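Local coordinates for uncharacterized protein lp_2664 (Lactobacillus plantarum WCFS1, PDB 2PJQ) that is of unknown function but has an all-helical HD domain, as in metal-dependent phosphohydrolases, and so may hydrolyse phosphate esters, at residues Tyr153-Ala158 with Ala215-Asp220; Glu181-Leu186 with Ala204-Phe209; Leu20-His25 with His78-Val83; Trp61-Ile66 with Asp103-Ser108. All blocks are in the same frame, centred on the assembly; numbering follows the deposited sequence.

How the interactions relate
From the N terminus, residues 20-25 open interaction 3 and residues 61-66 open interaction 4. Interaction 3 closes at 78-83, before interaction 4 closes at 103-108, so the two loops cross. They also touch, through H78 with D103 and I66. Interaction 3 links helix 9-22 to helix 74-87. Interaction 4 links a probable HD motif (H63, D64), after helix 53-62, to the loop after helix 92-102. Interaction 1 opens at 153-158 and closes only at 215-220. Interaction 2, 181-186 with 204-209, falls wholly within that span. Both use helix 204-219 and both reach the second subunit. K182 packs on F107, which joins interaction 2 to interaction 4.

Interaction 1 of 4, residues Tyr153-Ala158 with Ala215-Asp220; sequences YDPAIA and AEWTAD
W217 and Y153 form a T-shaped (edge-to-face) aromatic pair at the edge of this all-helical fold. W217 lies on helix 204-219, near the modelled C terminus. Y153 comes from the loop between helices 134-148 and 165-170. The W217 side chain starts with CB directed at the loop. Its CG lies anti to the backbone N (chi1 175°), which carries the indole out from the helix. CG is 4.2 Å from Y153 CE2. The ring-fusion atoms come closer: W217 CD2 is 3.7 Å from Y153 CD2. On the pyrrole side, NE1 approaches Y153 CE2 without a hydrogen bond. W217 CE3, CZ3 and CH2 also lie near Y153 CD2, at 3.8 to 4.1 Å. The Y153 edge points into one indole face, with Y153 CD2 over the centre of the W217 ring. The tyrosine ring and the six-membered ring of W217 have planes at 84° and centroids 5.0 Å apart. A type I turn, D154 to I157, follows Y153 and brings P155 to the same indole. At the adjoining dimer interface, W217 packs on R37 and D220 makes a salt bridge with R202, both of the second subunit. On the six-membered ring, W217 CZ2 meets P155 CD at 3.9 Å.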
loop_
_atom_site.group_PDB
_atom_site.type_symbol
_atom_site.label_atom_id
_atom_site.label_comp_id
_atom_site.label_asym_id
_atom_site.label_seq_id
_atom_site.Cartn_x
_atom_site.Cartn_y
_atom_site.Cartn_z
ATOM N N TYR B 153 10.461 -0.844 4.370
ATOM C CA TYR B 153 11.576 -1.779 4.400
ATOM C C TYR B 153 12.788 -1.123 5.042
ATOM O O TYR B 153 12.890 0.099 5.063
ATOM C CB TYR B 153 11.912 -2.184 2.971
ATOM C CG TYR B 153 13.059 -3.147 2.829
ATOM C CD1 TYR B 153 13.000 -4.416 3.395
ATOM C CD2 TYR B 153 14.183 -2.807 2.084
ATOM C CE1 TYR B 153 14.027 -5.327 3.218
ATOM C CE2 TYR B 153 15.219 -3.708 1.899
ATOM C CZ TYR B 153 15.134 -4.971 2.468
ATOM O OH TYR B 153 16.152 -5.878 2.272
ATOM N N ASP B 154 13.708 -1.933 5.558
ATOM C CA ASP B 154 14.920 -1.422 6.206
ATOM C C ASP B 154 15.906 -2.588 6.250
ATOM O O ASP B 154 15.917 -3.346 7.212
ATOM C CB ASP B 154 14.591 -0.963 7.639
ATOM C CG ASP B 154 15.627 0.011 8.220
ATOM O OD1 ASP B 154 16.843 -0.190 8.010
ATOM O OD2 ASP B 154 15.217 0.976 8.909
ATOM N N PRO B 155 16.743 -2.753 5.210
ATOM C CA PRO B 155 17.703 -3.867 5.208
ATOM C C PRO B 155 18.402 -4.092 6.542
ATOM O O PRO B 155 18.813 -5.208 6.864
ATOM C CB PRO B 155 18.674 -3.498 4.080
ATOM C CG PRO B 155 18.475 -2.029 3.882
ATOM C CD PRO B 155 16.998 -1.854 4.076
ATOM N N ALA B 156 18.513 -3.020 7.317
ATOM C CA ALA B 156 19.156 -3.059 8.618
ATOM C C ALA B 156 18.282 -3.846 9.581
ATOM O O ALA B 156 18.774 -4.614 10.409
ATOM C CB ALA B 156 19.359 -1.645 9.127
ATOM N N ILE B 157 16.977 -3.644 9.465
ATOM C CA ILE B 157 16.020 -4.339 10.306
ATOM C C ILE B 157 15.650 -5.648 9.629
ATOM O O ILE B 157 15.233 -5.661 8.471
ATOM C CB ILE B 157 14.751 -3.518 10.489
ATOM C CG1 ILE B 157 15.121 -2.079 10.829
ATOM C CG2 ILE B 157 13.894 -4.134 11.574
ATOM C CD1 ILE B 157 13.932 -1.157 11.005
ATOM N N ALA B 158 15.811 -6.749 10.346
ATOM C CA ALA B 158 15.479 -8.046 9.785
ATOM C C ALA B 158 14.251 -8.580 10.495
ATOM O O ALA B 158 13.999 -8.253 11.654
ATOM C CB ALA B 158 16.651 -9.016 9.935
ATOM N N ALA B 215 15.065 -7.007 -5.108
ATOM C CA ALA B 215 15.964 -7.058 -6.252
ATOM C C ALA B 215 16.122 -5.629 -6.785
ATOM O O ALA B 215 17.230 -5.186 -7.086
ATOM C CB ALA B 215 15.393 -7.974 -7.337
ATOM N N GLU B 216 14.992 -4.924 -6.879
ATOM C CA GLU B 216 14.915 -3.539 -7.364
ATOM C C GLU B 216 15.565 -2.544 -6.401
ATOM O O GLU B 216 16.231 -1.597 -6.818
ATOM C CB GLU B 216 13.442 -3.159 -7.604
ATOM C CG GLU B 216 12.853 -3.797 -8.866
ATOM C CD GLU B 216 11.341 -3.600 -9.042
ATOM O OE1 GLU B 216 10.813 -2.499 -8.771
ATOM O OE2 GLU B 216 10.679 -4.559 -9.483
ATOM N N TRP B 217 15.373 -2.765 -5.109
ATOM C CA TRP B 217 15.945 -1.892 -4.100
ATOM C C TRP B 217 17.467 -1.987 -4.128
ATOM O O TRP B 217 18.146 -0.960 -4.143
ATOM C CB TRP B 217 15.404 -2.273 -2.719
ATOM C CG TRP B 217 16.019 -1.524 -1.586
ATOM C CD1 TRP B 217 17.309 -1.619 -1.144
ATOM C CD2 TRP B 217 15.359 -0.615 -0.701
ATOM N NE1 TRP B 217 17.491 -0.834 -0.035
ATOM C CE2 TRP B 217 16.308 -0.204 0.261
ATOM C CE3 TRP B 217 14.058 -0.111 -0.620
ATOM C CZ2 TRP B 217 15.996 0.689 1.293
ATOM C CZ3 TRP B 217 13.749 0.776 0.409
ATOM C CH2 TRP B 217 14.715 1.165 1.349
ATOM N N THR B 218 17.994 -3.214 -4.126
ATOM C CA THR B 218 19.437 -3.426 -4.170
ATOM C C THR B 218 19.989 -2.912 -5.497
ATOM O O THR B 218 20.971 -2.170 -5.511
ATOM C CB THR B 218 19.817 -4.925 -4.042
ATOM O OG1 THR B 218 19.732 -5.337 -2.670
ATOM C CG2 THR B 218 21.237 -5.164 -4.559
ATOM N N ALA B 219 19.360 -3.308 -6.605
ATOM C CA ALA B 219 19.811 -2.872 -7.923
ATOM C C ALA B 219 20.187 -1.413 -7.795
ATOM O O ALA B 219 21.352 -1.047 -7.965
ATOM C CB ALA B 219 18.710 -3.048 -8.961
ATOM N N ASP B 220 19.207 -0.578 -7.470
ATOM C CA ASP B 220 19.476 0.838 -7.291
ATOM C C ASP B 220 20.691 0.929 -6.369
ATOM O O ASP B 220 21.793 1.254 -6.857
ATOM C CB ASP B 220 18.282 1.533 -6.629
ATOM C CG ASP B 220 17.006 1.372 -7.415
ATOM O OD1 ASP B 220 17.090 1.030 -8.610
ATOM O OD2 ASP B 220 15.916 1.600 -6.845
#

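Interaction 2 of 4, residues Glu181-Leu186 with Ala204-Phe209; sequences EKLFKL and AVMHEF
F184 and H207 stack face to face, and selenomethionine M206 fills the space beside them. These three residues bury the most surface in the contact. The F184 and H207 rings are nearly parallel, with planes at 9° and centroids 3.7 Å apart. H207 NE2 lies over the centre of the F184 ring, 3.5 Å from F184 CE2. F184 CZ in turn lies over the imidazole. The two rings thus overlap broadly, with little offset. The F184 ring reaches H207 because its CG is anti to its own carbonyl carbon (chi1 -82°), which swings the ring end nearer the opposite helix than CB is.

M206 meets the same phenyl ring from another direction. Its CB is at the ring edge, 3.6 Å from F184 CE1. The chain bends at chi3, about the CG-SE bond, and CE turns to L183, touching CB and CD1 of that leucine. This part is apolar and more buried than the stack. No hydrogen bond crosses between the segments. On the polar side, H207 ND1 makes a weak hydrogen bond to T203 O.

F184 also meets Y180 edge-to-face. Elsewhere, L183 packs on A141 of helix 134-148 and M206 on F179 of helix 175-183. The contact thus joins residues 183-184 to the start of helix 204-219, with helix 134-148 alongside.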
loop_
_atom_site.group_PDB
_atom_site.type_symbol
_atom_site.label_atom_id
_atom_site.label_comp_id
_atom_site.label_asym_id
_atom_site.label_seq_id
_atom_site.Cartn_x
_atom_site.Cartn_y
_atom_site.Cartn_z
ATOM N N GLU B 181 7.306 -12.395 8.438
ATOM C CA GLU B 181 6.793 -12.605 9.792
ATOM C C GLU B 181 5.404 -13.223 9.914
ATOM O O GLU B 181 5.100 -13.886 10.913
ATOM C CB GLU B 181 6.788 -11.274 10.549
ATOM C CG GLU B 181 8.164 -10.729 10.832
ATOM C CD GLU B 181 8.135 -9.355 11.456
ATOM O OE1 GLU B 181 7.263 -9.094 12.314
ATOM O OE2 GLU B 181 9.003 -8.534 11.100
ATOM N N LYS B 182 4.557 -12.996 8.908
ATOM C CA LYS B 182 3.191 -13.493 8.954
ATOM C C LYS B 182 2.649 -14.054 7.649
ATOM O O LYS B 182 2.666 -15.260 7.444
ATOM C CB LYS B 182 2.263 -12.385 9.476
ATOM C CG LYS B 182 0.790 -12.793 9.592
ATOM C CD LYS B 182 0.020 -11.954 10.600
ATOM C CE LYS B 182 -1.466 -12.247 10.538
ATOM N NZ LYS B 182 -2.177 -11.362 9.555
ATOM N N LEU B 183 2.167 -13.176 6.777
ATOM C CA LEU B 183 1.577 -13.556 5.487
ATOM C C LEU B 183 2.123 -14.779 4.729
ATOM O O LEU B 183 1.352 -15.501 4.091
ATOM C CB LEU B 183 1.599 -12.342 4.560
ATOM C CG LEU B 183 1.082 -11.083 5.259
ATOM C CD1 LEU B 183 0.996 -9.920 4.267
ATOM C CD2 LEU B 183 -0.279 -11.387 5.882
ATOM N N PHE B 184 3.435 -15.008 4.781
ATOM C CA PHE B 184 4.037 -16.156 4.097
ATOM C C PHE B 184 3.755 -17.485 4.799
ATOM O O PHE B 184 4.036 -18.545 4.243
ATOM C CB PHE B 184 5.564 -15.992 3.972
ATOM C CG PHE B 184 6.021 -15.124 2.810
ATOM C CD1 PHE B 184 5.136 -14.702 1.816
ATOM C CD2 PHE B 184 7.358 -14.738 2.715
ATOM C CE1 PHE B 184 5.583 -13.901 0.748
ATOM C CE2 PHE B 184 7.817 -13.941 1.661
ATOM C CZ PHE B 184 6.930 -13.523 0.673
ATOM N N LYS B 185 3.204 -17.438 6.010
ATOM C CA LYS B 185 2.914 -18.668 6.769
ATOM C C LYS B 185 1.439 -19.049 6.792
ATOM O O LYS B 185 1.084 -20.181 7.111
ATOM C CB LYS B 185 3.382 -18.542 8.218
ATOM C CG LYS B 185 4.787 -18.052 8.367
ATOM C CD LYS B 185 5.026 -17.610 9.797
ATOM C CE LYS B 185 6.361 -16.891 9.960
ATOM N NZ LYS B 185 6.387 -16.074 11.232
ATOM N N LEU B 186 0.577 -18.108 6.446
ATOM C CA LEU B 186 -0.850 -18.366 6.476
ATOM C C LEU B 186 -1.343 -19.609 5.738
ATOM O O LEU B 186 -2.091 -20.391 6.311
ATOM C CB LEU B 186 -1.606 -17.123 5.989
ATOM C CG LEU B 186 -1.285 -15.849 6.773
ATOM C CD1 LEU B 186 -2.221 -14.734 6.372
ATOM C CD2 LEU B 186 -1.410 -16.129 8.259
ATOM N N ALA B 204 2.503 -17.499 -4.600
ATOM C CA ALA B 204 3.467 -17.236 -5.646
ATOM C C ALA B 204 3.616 -15.748 -5.938
ATOM O O ALA B 204 4.713 -15.264 -6.215
ATOM C CB ALA B 204 3.063 -17.978 -6.894
ATOM N N VAL B 205 2.503 -15.030 -5.869
ATOM C CA VAL B 205 2.457 -13.593 -6.138
ATOM C C VAL B 205 3.124 -12.779 -5.046
ATOM O O VAL B 205 3.840 -11.829 -5.310
ATOM C CB VAL B 205 1.001 -13.107 -6.236
ATOM C CG1 VAL B 205 0.953 -11.804 -7.019
ATOM C CG2 VAL B 205 0.117 -14.200 -6.869
HETATM N N MSE B 206 2.848 -13.141 -3.806
HETATM C CA MSE B 206 3.427 -12.435 -2.692
HETATM C C MSE B 206 4.927 -12.622 -2.761
HETATM O O MSE B 206 5.674 -11.661 -2.575
HETATM C CB MSE B 206 2.882 -12.974 -1.373
HETATM C CG MSE B 206 1.383 -12.829 -1.189
HETATM SE SE MSE B 206 0.846 -13.502 0.558
HETATM C CE MSE B 206 0.715 -11.831 1.505
ATOM N N HIS B 207 5.371 -13.852 -3.036
ATOM C CA HIS B 207 6.810 -14.123 -3.140
ATOM C C HIS B 207 7.482 -13.370 -4.286
ATOM O O HIS B 207 8.619 -12.942 -4.150
ATOM C CB HIS B 207 7.101 -15.622 -3.271
ATOM C CG HIS B 207 7.258 -16.314 -1.958
ATOM N ND1 HIS B 207 6.220 -16.978 -1.341
ATOM C CD2 HIS B 207 8.301 -16.367 -1.099
ATOM C CE1 HIS B 207 6.615 -17.404 -0.154
ATOM N NE2 HIS B 207 7.874 -17.045 0.020
ATOM N N GLU B 208 6.793 -13.215 -5.412
ATOM C CA GLU B 208 7.354 -12.459 -6.529
ATOM C C GLU B 208 7.481 -10.980 -6.140
ATOM O O GLU B 208 8.392 -10.274 -6.590
ATOM C CB GLU B 208 6.470 -12.595 -7.773
ATOM C CG GLU B 208 6.848 -13.792 -8.652
ATOM C CD GLU B 208 5.661 -14.349 -9.415
ATOM O OE1 GLU B 208 5.062 -13.588 -10.208
ATOM O OE2 GLU B 208 5.326 -15.547 -9.215
ATOM N N PHE B 209 6.568 -10.527 -5.284
ATOM C CA PHE B 209 6.565 -9.147 -4.832
ATOM C C PHE B 209 7.711 -8.853 -3.870
ATOM O O PHE B 209 8.464 -7.910 -4.093
ATOM C CB PHE B 209 5.222 -8.800 -4.180
ATOM C CG PHE B 209 5.163 -7.410 -3.629
ATOM C CD1 PHE B 209 5.181 -6.307 -4.475
ATOM C CD2 PHE B 209 5.137 -7.196 -2.256
ATOM C CE1 PHE B 209 5.175 -5.001 -3.956
ATOM C CE2 PHE B 209 5.132 -5.894 -1.728
ATOM C CZ PHE B 209 5.152 -4.797 -2.584
#

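Interaction 3 of 4, residues Leu20-His25 with His78-Val83; sequences LQKLAH and HQDLIV
K22 and D80 meet in a long salt bridge on the surface of the helical HD-type fold, where helix 9-22 ends beside helix 74-87. This is the loose side of the contact. It is a single pair of side chains, and no hydrogen bond joins the segments. The backbones stay well apart: the CA atoms of K22 and L81, the nearest pair, are 9.9 Å from each other. K22 spans most of the gap. Its chain bends at chi2 (-66°) and then runs extended to NZ. D80 comes in at about a right angle to it.

The packed side is made by neighbouring residues of the same segments, which turn into the fold rather than toward each other. L23, the first residue past helix 9-22, is buried against L35 of helix 32-49. L81 is buried against F99 of helix 92-102 and against L62 of helix 53-62. The two helices are thus each seated on the bundle by leucines, and the charged pair only bridges their outer edges. K22 NZ is 3.8 Å from D80 OD2 and 4.8 Å from D80 OD1.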
loop_
_atom_site.group_PDB
_atom_site.type_symbol
_atom_site.label_atom_id
_atom_site.label_comp_id
_atom_site.label_asym_id
_atom_site.label_seq_id
_atom_site.Cartn_x
_atom_site.Cartn_y
_atom_site.Cartn_z
ATOM N N LEU B 20 -21.099 -3.404 8.943
ATOM C CA LEU B 20 -20.856 -2.422 7.887
ATOM C C LEU B 20 -20.939 -0.963 8.369
ATOM O O LEU B 20 -20.188 -0.116 7.901
ATOM C CB LEU B 20 -21.820 -2.657 6.719
ATOM C CG LEU B 20 -21.697 -4.034 6.055
ATOM C CD1 LEU B 20 -22.877 -4.276 5.164
ATOM C CD2 LEU B 20 -20.412 -4.130 5.273
ATOM N N GLN B 21 -21.833 -0.644 9.294
ATOM C CA GLN B 21 -21.889 0.734 9.773
ATOM C C GLN B 21 -20.603 1.110 10.510
ATOM O O GLN B 21 -19.962 2.104 10.179
ATOM C CB GLN B 21 -23.089 0.947 10.698
ATOM C CG GLN B 21 -24.190 1.763 10.061
ATOM C CD GLN B 21 -24.930 0.997 8.973
ATOM O OE1 GLN B 21 -24.337 0.168 8.262
ATOM N NE2 GLN B 21 -26.229 1.280 8.825
ATOM N N LYS B 22 -20.223 0.306 11.497
ATOM C CA LYS B 22 -19.030 0.567 12.288
ATOM C C LYS B 22 -17.740 0.593 11.493
ATOM O O LYS B 22 -16.716 1.071 11.991
ATOM C CB LYS B 22 -18.895 -0.465 13.413
ATOM C CG LYS B 22 -19.861 -0.279 14.561
ATOM C CD LYS B 22 -19.580 1.001 15.318
ATOM C CE LYS B 22 -20.611 1.210 16.404
ATOM N NZ LYS B 22 -20.082 2.074 17.503
ATOM N N LEU B 23 -17.766 0.068 10.271
ATOM C CA LEU B 23 -16.552 0.065 9.458
ATOM C C LEU B 23 -16.588 1.024 8.295
ATOM O O LEU B 23 -15.794 0.912 7.375
ATOM C CB LEU B 23 -16.228 -1.343 8.961
ATOM C CG LEU B 23 -15.719 -2.215 10.101
ATOM C CD1 LEU B 23 -15.496 -3.621 9.593
ATOM C CD2 LEU B 23 -14.441 -1.629 10.672
ATOM N N ALA B 24 -17.523 1.959 8.334
ATOM C CA ALA B 24 -17.610 2.965 7.293
ATOM C C ALA B 24 -16.478 3.945 7.626
ATOM O O ALA B 24 -16.139 4.143 8.801
ATOM C CB ALA B 24 -18.959 3.662 7.349
ATOM N N HIS B 25 -15.887 4.553 6.608
ATOM C CA HIS B 25 -14.790 5.486 6.844
ATOM C C HIS B 25 -13.636 4.705 7.480
ATOM O O HIS B 25 -12.953 5.215 8.366
ATOM C CB HIS B 25 -15.233 6.602 7.804
ATOM C CG HIS B 25 -16.664 7.014 7.635
ATOM N ND1 HIS B 25 -17.133 7.641 6.498
ATOM C CD2 HIS B 25 -17.741 6.833 8.436
ATOM C CE1 HIS B 25 -18.439 7.821 6.605
ATOM N NE2 HIS B 25 -18.831 7.340 7.773
ATOM N N HIS B 78 -15.727 -3.524 22.414
ATOM C CA HIS B 78 -16.335 -4.729 22.957
ATOM C C HIS B 78 -17.643 -4.325 23.629
ATOM O O HIS B 78 -18.707 -4.838 23.302
ATOM C CB HIS B 78 -15.408 -5.372 23.991
ATOM C CG HIS B 78 -14.495 -6.411 23.421
ATOM N ND1 HIS B 78 -14.741 -7.764 23.541
ATOM C CD2 HIS B 78 -13.358 -6.298 22.695
ATOM C CE1 HIS B 78 -13.794 -8.439 22.912
ATOM N NE2 HIS B 78 -12.943 -7.573 22.389
ATOM N N GLN B 79 -17.563 -3.379 24.556
ATOM C CA GLN B 79 -18.750 -2.942 25.259
ATOM C C GLN B 79 -19.808 -2.345 24.335
ATOM O O GLN B 79 -20.908 -2.030 24.774
ATOM C CB GLN B 79 -18.361 -1.984 26.393
ATOM C CG GLN B 79 -18.719 -0.539 26.201
ATOM C CD GLN B 79 -17.961 0.341 27.171
ATOM O OE1 GLN B 79 -17.800 -0.018 28.343
ATOM N NE2 GLN B 79 -17.490 1.497 26.698
ATOM N N ASP B 80 -19.493 -2.196 23.052
ATOM C CA ASP B 80 -20.488 -1.699 22.104
ATOM C C ASP B 80 -21.181 -2.872 21.427
ATOM O O ASP B 80 -22.403 -2.929 21.373
ATOM C CB ASP B 80 -19.865 -0.791 21.040
ATOM C CG ASP B 80 -19.830 0.675 21.466
ATOM O OD1 ASP B 80 -20.755 1.113 22.191
ATOM O OD2 ASP B 80 -18.885 1.392 21.062
ATOM N N LEU B 81 -20.399 -3.819 20.924
ATOM C CA LEU B 81 -20.961 -4.986 20.254
ATOM C C LEU B 81 -21.983 -5.731 21.122
ATOM O O LEU B 81 -22.956 -6.289 20.604
ATOM C CB LEU B 81 -19.843 -5.948 19.821
ATOM C CG LEU B 81 -20.300 -7.306 19.258
ATOM C CD1 LEU B 81 -21.104 -7.102 17.975
ATOM C CD2 LEU B 81 -19.101 -8.187 18.991
ATOM N N ILE B 82 -21.774 -5.756 22.435
ATOM C CA ILE B 82 -22.739 -6.447 23.293
ATOM C C ILE B 82 -24.057 -5.668 23.270
ATOM O O ILE B 82 -25.129 -6.241 23.089
ATOM C CB ILE B 82 -22.242 -6.588 24.772
ATOM C CG1 ILE B 82 -21.102 -7.608 24.881
ATOM C CG2 ILE B 82 -23.359 -7.111 25.639
ATOM C CD1 ILE B 82 -19.833 -7.194 24.198
ATOM N N VAL B 83 -23.966 -4.358 23.449
ATOM C CA VAL B 83 -25.150 -3.519 23.423
ATOM C C VAL B 83 -25.937 -3.894 22.178
ATOM O O VAL B 83 -27.159 -3.971 22.216
ATOM C CB VAL B 83 -24.759 -2.001 23.410
ATOM C CG1 VAL B 83 -25.976 -1.118 23.190
ATOM C CG2 VAL B 83 -24.114 -1.636 24.749
#

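Interaction 4 of 4, residues Trp61-Ile66 with Asp103-Ser108; sequences WLHDVI and DHMSFS
The CE methyl of selenomethionine M105 sits over one face of the H63 imidazole, a CH-pi contact. CE is 3.3 Å from the ring centroid and 11° off the ring normal. The SE atom lies higher above the same ring, 4.6 Å from the centroid. The M105 chain bends at chi3 (-113°), which puts CE rather than SE nearest the ring. S106 approaches the same imidazole. H63 NE2 gives a weak hydrogen bond to S106 OG at 3.4 Å. A second, smaller touch lies to one side, where I66 CD1 meets D103 OD1 at 3.8 Å. The two side chains cross at about a right angle. This touch is less sure, because the model is strained at I66, the last residue before a break in the chain.

H63 and D64 fit the HD pair of an H...HD...D motif, which H34 and D128 would complete, as in HD-domain phosphohydrolases. The four side chains converge, with a weak hydrogen bond from H34 to D64 OD2, but no metal is bound to them here.

Around the contact, H63 and I66 both rest on I102 of helix 92-102, while W61 and L62, on helix 53-62, pack against helix 9-22.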
loop_
_atom_site.group_PDB
_atom_site.type_symbol
_atom_site.label_atom_id
_atom_site.label_comp_id
_atom_site.label_asym_id
_atom_site.label_seq_id
_atom_site.Cartn_x
_atom_site.Cartn_y
_atom_site.Cartn_z
ATOM N N TRP B 61 -18.513 -11.412 10.219
ATOM C CA TRP B 61 -18.892 -10.007 10.128
ATOM C C TRP B 61 -18.291 -9.197 11.254
ATOM O O TRP B 61 -17.818 -8.082 11.047
ATOM C CB TRP B 61 -20.417 -9.848 10.211
ATOM C CG TRP B 61 -21.193 -10.232 8.987
ATOM C CD1 TRP B 61 -22.149 -11.207 8.892
ATOM C CD2 TRP B 61 -21.112 -9.621 7.705
ATOM N NE1 TRP B 61 -22.675 -11.240 7.618
ATOM C CE2 TRP B 61 -22.054 -10.275 6.866
ATOM C CE3 TRP B 61 -20.337 -8.578 7.173
ATOM C CZ2 TRP B 61 -22.237 -9.921 5.527
ATOM C CZ3 TRP B 61 -20.522 -8.224 5.843
ATOM C CH2 TRP B 61 -21.466 -8.898 5.034
ATOM N N LEU B 62 -18.297 -9.778 12.448
ATOM C CA LEU B 62 -17.834 -9.081 13.642
ATOM C C LEU B 62 -16.379 -9.136 14.102
ATOM O O LEU B 62 -16.046 -8.512 15.100
ATOM C CB LEU B 62 -18.744 -9.481 14.814
ATOM C CG LEU B 62 -20.257 -9.234 14.659
ATOM C CD1 LEU B 62 -21.009 -9.945 15.779
ATOM C CD2 LEU B 62 -20.570 -7.742 14.677
ATOM N N HIS B 63 -15.493 -9.845 13.413
ATOM C CA HIS B 63 -14.108 -9.882 13.894
ATOM C C HIS B 63 -13.370 -8.543 13.920
ATOM O O HIS B 63 -12.726 -8.211 14.912
ATOM C CB HIS B 63 -13.240 -10.841 13.097
ATOM C CG HIS B 63 -11.779 -10.646 13.359
ATOM N ND1 HIS B 63 -10.867 -10.397 12.357
ATOM C CD2 HIS B 63 -11.089 -10.565 14.525
ATOM C CE1 HIS B 63 -9.681 -10.165 12.895
ATOM N NE2 HIS B 63 -9.790 -10.258 14.210
ATOM N N ASP B 64 -13.430 -7.793 12.828
ATOM C CA ASP B 64 -12.734 -6.525 12.767
ATOM C C ASP B 64 -13.331 -5.425 13.619
ATOM O O ASP B 64 -12.640 -4.517 14.037
ATOM C CB ASP B 64 -12.665 -6.029 11.323
ATOM C CG ASP B 64 -11.702 -6.823 10.484
ATOM O OD1 ASP B 64 -10.677 -7.295 11.030
ATOM O OD2 ASP B 64 -11.956 -6.961 9.269
ATOM N N VAL B 65 -14.623 -5.490 13.874
ATOM C CA VAL B 65 -15.323 -4.451 14.640
ATOM C C VAL B 65 -14.721 -4.261 15.964
ATOM O O VAL B 65 -14.833 -3.159 16.589
ATOM C CB VAL B 65 -16.773 -4.859 14.868
ATOM C CG1 VAL B 65 -17.365 -4.164 16.075
ATOM C CG2 VAL B 65 -17.572 -4.541 13.634
ATOM N N ILE B 66 -14.067 -5.294 16.334
ATOM C CA ILE B 66 -13.541 -5.162 17.608
ATOM C C ILE B 66 -12.120 -5.394 17.797
ATOM O O ILE B 66 -11.653 -5.346 18.958
ATOM C CB ILE B 66 -14.072 -6.084 18.727
ATOM C CG1 ILE B 66 -13.501 -7.459 18.947
ATOM C CG2 ILE B 66 -15.521 -6.021 19.169
ATOM C CD1 ILE B 66 -13.587 -8.468 18.311
ATOM N N ASP B 103 -12.189 -13.407 19.262
ATOM C CA ASP B 103 -11.101 -13.194 20.212
ATOM C C ASP B 103 -9.984 -14.236 20.319
ATOM O O ASP B 103 -8.984 -13.980 20.995
ATOM C CB ASP B 103 -11.688 -12.933 21.606
ATOM C CG ASP B 103 -12.559 -11.678 21.645
ATOM O OD1 ASP B 103 -12.161 -10.653 21.053
ATOM O OD2 ASP B 103 -13.639 -11.701 22.271
ATOM N N HIS B 104 -10.129 -15.383 19.653
ATOM C CA HIS B 104 -9.123 -16.447 19.725
ATOM C C HIS B 104 -8.841 -17.087 18.376
ATOM O O HIS B 104 -8.729 -18.304 18.270
ATOM C CB HIS B 104 -9.599 -17.537 20.675
ATOM C CG HIS B 104 -10.111 -17.018 21.978
ATOM N ND1 HIS B 104 -9.295 -16.429 22.919
ATOM C CD2 HIS B 104 -11.365 -16.971 22.485
ATOM C CE1 HIS B 104 -10.023 -16.040 23.949
ATOM N NE2 HIS B 104 -11.282 -16.357 23.711
HETATM N N MSE B 105 -8.717 -16.267 17.344
HETATM C CA MSE B 105 -8.461 -16.771 16.004
HETATM C C MSE B 105 -7.386 -15.930 15.336
HETATM O O MSE B 105 -6.897 -16.269 14.256
HETATM C CB MSE B 105 -9.724 -16.663 15.186
HETATM C CG MSE B 105 -10.251 -15.256 15.212
HETATM SE SE MSE B 105 -11.386 -14.922 13.732
HETATM C CE MSE B 105 -10.298 -13.624 12.803
ATOM N N SER B 106 -7.031 -14.816 15.960
ATOM C CA SER B 106 -6.011 -13.973 15.374
ATOM C C SER B 106 -4.629 -14.594 15.540
ATOM O O SER B 106 -4.357 -15.317 16.502
ATOM C CB SER B 106 -6.037 -12.569 15.988
ATOM O OG SER B 106 -7.236 -11.886 15.657
ATOM N N PHE B 107 -3.778 -14.312 14.559
ATOM C CA PHE B 107 -2.398 -14.772 14.516
ATOM C C PHE B 107 -1.657 -14.144 15.699
ATOM O O PHE B 107 -0.780 -14.768 16.300
ATOM C CB PHE B 107 -1.772 -14.304 13.203
ATOM C CG PHE B 107 -0.331 -14.669 13.039
ATOM C CD1 PHE B 107 0.035 -15.940 12.623
ATOM C CD2 PHE B 107 0.660 -13.718 13.231
ATOM C CE1 PHE B 107 1.371 -16.257 12.390
ATOM C CE2 PHE B 107 1.997 -14.024 13.000
ATOM C CZ PHE B 107 2.352 -15.294 12.577
ATOM N N SER B 108 -2.018 -12.902 16.020
ATOM C CA SER B 108 -1.396 -12.180 17.123
ATOM C C SER B 108 -1.498 -13.011 18.395
ATOM O O SER B 108 -0.574 -13.042 19.207
ATOM C CB SER B 108 -2.078 -10.819 17.326
ATOM O OG SER B 108 -3.471 -10.949 17.574
#